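Local atomic coordinates of major capsid protein P2 (Pseudoalteromonas phage pm2, PDB entry 2VVF), a protein that forms the outer shell of the phage PM2 virion as a trimeric major capsid protein built on the double jelly-roll plan. Residues S37-T40 with P41-K45; T61-D64 with L65-E68. All coordinates share one frame; numbering follows the deposited sequence.

How the contacts relate
Both contacts are turns within the N-terminal jelly roll, one at a strand connection and one at a helix start. The centre of contact 1 is about 18 Å from that of the chain, the centre of contact 2 about 9 Å. Contact 1 sets exposed T40 and S42 beside buried V39 and I44; contact 2 has no exposed residue. In 37-45 a glutamine side chain grips the backbone and secures the lead into a short 3-10 turn; in 61-68 successive backbone bonds wind a helix, with T61 at its start and L62 and L65 beneath. The two meet directly: I44 O lies 2.9 Å from L62 N, a probable hydrogen bond, and the ring of P41 packs on I66 through P41 CG and I66 CD1.

Contact 1. Residues S37-T40 with P41-K45; sequences SGVT and PSQIK
The flat amide of Q43 has the side chain of T40 over one of its faces, while V39 sits near its oxygen end, displaced slightly to the other side of the plane. T40 OG1 stands 3.7 Å from Q43 CD, above that face and somewhat offset from the carbon, and T40 CG2 shares the same side, 3.5 Å from Q43 OE1. The oxygen accepts the backbone N-H of T40: T40 N to Q43 OE1 is 3.0 Å and nearly straight at 167°, with the donor tilted from the amide plane toward the face occupied by T40. The turn aims the Q43 side chain back toward T40, and its extension beyond CG (chi2 160°) lets the carbonyl reach this N-H, so a side chain does work that a backbone carbonyl does in regular structure. V39 and Q43 run past each other in opposite directions, with V39 CG2 3.3 Å from Q43 CB. The same methyl meets I44 CD1 at 4.1 Å, where the two side chains cross at about a right angle. The backbone closes the turn, Q43 N donating to T40 O at 2.8 Å; this i to i+3 bond encloses P41 and S42 and leads through the 3-10 segment 41-43. The stretch connects strand 28-37 of one sheet to strand 44-51 of the other, an arch at the margin of the N-terminal jelly roll. V39 rests on A124 and Q43 on D121 and A123 of the loop after strand 114-120, while P41 and S42 lean on N63 of helix 63-71.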
loop_
_atom_site.group_PDB
_atom_site.type_symbol
_atom_site.label_atom_id
_atom_site.label_comp_id
_atom_site.label_asym_id
_atom_site.label_seq_id
_atom_site.Cartn_x
_atom_site.Cartn_y
_atom_site.Cartn_z
ATOM N N SER A 37 15.276 -14.241 23.174
ATOM C CA SER A 37 16.695 -14.521 22.999
ATOM C C SER A 37 17.069 -15.704 23.886
ATOM O O SER A 37 16.456 -15.923 24.930
ATOM C CB SER A 37 17.538 -13.291 23.350
ATOM O OG SER A 37 17.818 -13.235 24.738
ATOM N N GLY A 38 18.055 -16.481 23.451
ATOM C CA GLY A 38 18.479 -17.657 24.202
ATOM C C GLY A 38 17.472 -18.786 23.997
ATOM O O GLY A 38 17.466 -19.776 24.730
ATOM N N VAL A 39 16.618 -18.623 22.993
ATOM C CA VAL A 39 15.600 -19.616 22.669
ATOM C C VAL A 39 15.079 -19.374 21.257
ATOM O O VAL A 39 15.029 -18.236 20.795
ATOM C CB VAL A 39 14.443 -19.593 23.694
ATOM C CG1 VAL A 39 13.671 -18.281 23.605
ATOM C CG2 VAL A 39 13.516 -20.774 23.475
ATOM N N THR A 40 14.695 -20.449 20.575
ATOM C CA THR A 40 14.159 -20.342 19.223
ATOM C C THR A 40 12.637 -20.261 19.275
ATOM O O THR A 40 12.015 -20.708 20.239
ATOM C CB THR A 40 14.633 -21.504 18.326
ATOM O OG1 THR A 40 13.817 -22.660 18.557
ATOM C CG2 THR A 40 16.087 -21.845 18.612
ATOM N N PRO A 41 12.040 -19.681 18.238
ATOM C CA PRO A 41 10.588 -19.552 18.178
ATOM C C PRO A 41 9.930 -20.926 18.257
ATOM O O PRO A 41 8.841 -21.074 18.812
ATOM C CB PRO A 41 10.354 -18.928 16.801
ATOM C CG PRO A 41 11.595 -18.161 16.530
ATOM C CD PRO A 41 12.706 -18.972 17.132
ATOM N N SER A 42 10.610 -21.928 17.710
ATOM C CA SER A 42 10.104 -23.295 17.720
ATOM C C SER A 42 10.236 -23.916 19.109
ATOM O O SER A 42 9.622 -24.942 19.402
ATOM C CB SER A 42 10.841 -24.149 16.683
ATOM O OG SER A 42 11.378 -23.340 15.650
ATOM N N GLN A 43 11.033 -23.280 19.962
ATOM C CA GLN A 43 11.233 -23.761 21.324
ATOM C C GLN A 43 10.197 -23.170 22.278
ATOM O O GLN A 43 10.150 -23.525 23.456
ATOM C CB GLN A 43 12.657 -23.470 21.805
ATOM C CG GLN A 43 13.609 -24.649 21.643
ATOM C CD GLN A 43 15.067 -24.236 21.658
ATOM O OE1 GLN A 43 15.394 -23.063 21.844
ATOM N NE2 GLN A 43 15.957 -25.205 21.463
ATOM N N ILE A 44 9.364 -22.275 21.757
ATOM C CA ILE A 44 8.285 -21.675 22.538
ATOM C C ILE A 44 7.007 -22.374 22.090
ATOM O O ILE A 44 6.366 -21.960 21.123
ATOM C CB ILE A 44 8.201 -20.153 22.321
ATOM C CG1 ILE A 44 9.506 -19.479 22.749
ATOM C CG2 ILE A 44 7.020 -19.572 23.082
ATOM C CD1 ILE A 44 9.699 -19.414 24.247
ATOM N N LYS A 45 6.678 -23.472 22.762
ATOM C CA LYS A 45 5.539 -24.297 22.381
ATOM C C LYS A 45 4.205 -23.973 23.043
ATOM O O LYS A 45 4.140 -23.248 24.033
ATOM C CB LYS A 45 5.873 -25.778 22.575
ATOM C CG LYS A 45 7.296 -26.149 22.186
ATOM C CD LYS A 45 7.719 -27.465 22.821
ATOM C CE LYS A 45 7.806 -27.342 24.334
ATOM N NZ LYS A 45 7.987 -28.665 24.996
#

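Contact 2. Residues T61-D64 with L65-E68; sequences TLND and LILE
The opening turn of helix 63-71, in the connection between strands 54-59 and 80-84, is drawn together by L62 O, which accepts from L65 N at 3.1 Å and, weakly, from I66 N. Just ahead of it, T61 OG1 takes the N-H of N63 at 3.1 Å in an ST turn that caps the helix start. Regular winding follows: L67 N donates to N63 O at 3.0 Å and E68 N to D64 O. Side chains then sort by direction. L62 and L65 lie alongside each other, L62 CD1 meeting L65 CD2 at 4.0 Å, and both rest on V81 of strand 80-84. N63 directs its amide down the helix, its CG lying opposite the backbone N (chi1 -169°); it crosses I66 at about a right angle, OD1 of N63 4.2 Å from CD1 of I66, and L67 obliquely, ND2 of N63 3.9 Å from CD1 of L67. Polar groups on another side have their partners beyond the turn: D64 OD2 forms a salt bridge with K178 of the C-terminal jelly roll, and E68 OE1 bonds to Y59 OH. Backbone bonding thus sets the turn and apolar packing seats it on the sheet, while the carboxylate of D64, close to the helix N-terminus and paired with a lysine, would probably be favoured as an anion, and its salt bridge spans from the N-terminal to the C-terminal jelly roll.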
loop_
_atom_site.group_PDB
_atom_site.type_symbol
_atom_site.label_atom_id
_atom_site.label_comp_id
_atom_site.label_asym_id
_atom_site.label_seq_id
_atom_site.Cartn_x
_atom_site.Cartn_y
_atom_site.Cartn_z
ATOM N N THR A 61 3.731 -23.602 17.992
ATOM C CA THR A 61 4.991 -22.984 18.392
ATOM C C THR A 61 4.983 -21.518 17.971
ATOM O O THR A 61 4.176 -21.109 17.136
ATOM C CB THR A 61 6.217 -23.723 17.823
ATOM O OG1 THR A 61 6.569 -23.167 16.550
ATOM C CG2 THR A 61 5.930 -25.205 17.669
ATOM N N LEU A 62 5.872 -20.728 18.562
ATOM C CA LEU A 62 5.954 -19.307 18.246
ATOM C C LEU A 62 6.332 -19.076 16.786
ATOM O O LEU A 62 6.118 -17.992 16.246
ATOM C CB LEU A 62 6.952 -18.607 19.172
ATOM C CG LEU A 62 6.769 -17.099 19.341
ATOM C CD1 LEU A 62 5.402 -16.781 19.927
ATOM C CD2 LEU A 62 7.878 -16.521 20.208
ATOM N N ASN A 63 6.890 -20.101 16.152
ATOM C CA ASN A 63 7.295 -20.008 14.754
ATOM C C ASN A 63 6.091 -19.862 13.830
ATOM O O ASN A 63 6.204 -19.322 12.731
ATOM C CB ASN A 63 8.120 -21.228 14.347
ATOM C CG ASN A 63 8.777 -21.055 12.992
ATOM O OD1 ASN A 63 9.428 -20.046 12.731
ATOM N ND2 ASN A 63 8.593 -22.036 12.115
ATOM N N ASP A 64 4.943 -20.351 14.284
ATOM C CA ASP A 64 3.717 -20.265 13.504
ATOM C C ASP A 64 3.199 -18.830 13.479
ATOM O O ASP A 64 2.493 -18.428 12.551
ATOM C CB ASP A 64 2.655 -21.213 14.064
ATOM C CG ASP A 64 2.804 -22.628 13.536
ATOM O OD1 ASP A 64 3.481 -23.442 14.201
ATOM O OD2 ASP A 64 2.259 -22.918 12.448
ATOM N N LEU A 65 3.564 -18.056 14.498
ATOM C CA LEU A 65 3.165 -16.656 14.571
ATOM C C LEU A 65 4.059 -15.851 13.633
ATOM O O LEU A 65 3.629 -14.860 13.039
ATOM C CB LEU A 65 3.289 -16.130 16.002
ATOM C CG LEU A 65 2.971 -14.645 16.208
ATOM C CD1 LEU A 65 1.513 -14.346 15.897
ATOM C CD2 LEU A 65 3.324 -14.199 17.618
ATOM N N ILE A 66 5.301 -16.303 13.492
ATOM C CA ILE A 66 6.263 -15.661 12.604
ATOM C C ILE A 66 5.831 -15.883 11.157
ATOM O O ILE A 66 5.938 -14.987 10.320
ATOM C CB ILE A 66 7.685 -16.204 12.837
ATOM C CG1 ILE A 66 8.251 -15.680 14.159
ATOM C CG2 ILE A 66 8.591 -15.834 11.673
ATOM C CD1 ILE A 66 9.574 -16.307 14.544
ATOM N N LEU A 67 5.339 -17.086 10.876
ATOM C CA LEU A 67 4.878 -17.446 9.541
ATOM C C LEU A 67 3.565 -16.738 9.216
ATOM O O LEU A 67 3.315 -16.359 8.071
ATOM C CB LEU A 67 4.714 -18.961 9.428
ATOM C CG LEU A 67 6.009 -19.762 9.587
ATOM C CD1 LEU A 67 5.745 -21.252 9.501
ATOM C CD2 LEU A 67 7.030 -19.334 8.547
ATOM N N GLU A 68 2.734 -16.553 10.234
ATOM C CA GLU A 68 1.462 -15.866 10.066
ATOM C C GLU A 68 1.713 -14.433 9.607
ATOM O O GLU A 68 1.017 -13.920 8.730
ATOM C CB GLU A 68 0.690 -15.859 11.386
ATOM C CG GLU A 68 -0.434 -14.840 11.452
ATOM C CD GLU A 68 -1.278 -14.997 12.700
ATOM O OE1 GLU A 68 -1.634 -16.148 13.031
ATOM O OE2 GLU A 68 -1.568 -13.975 13.358
#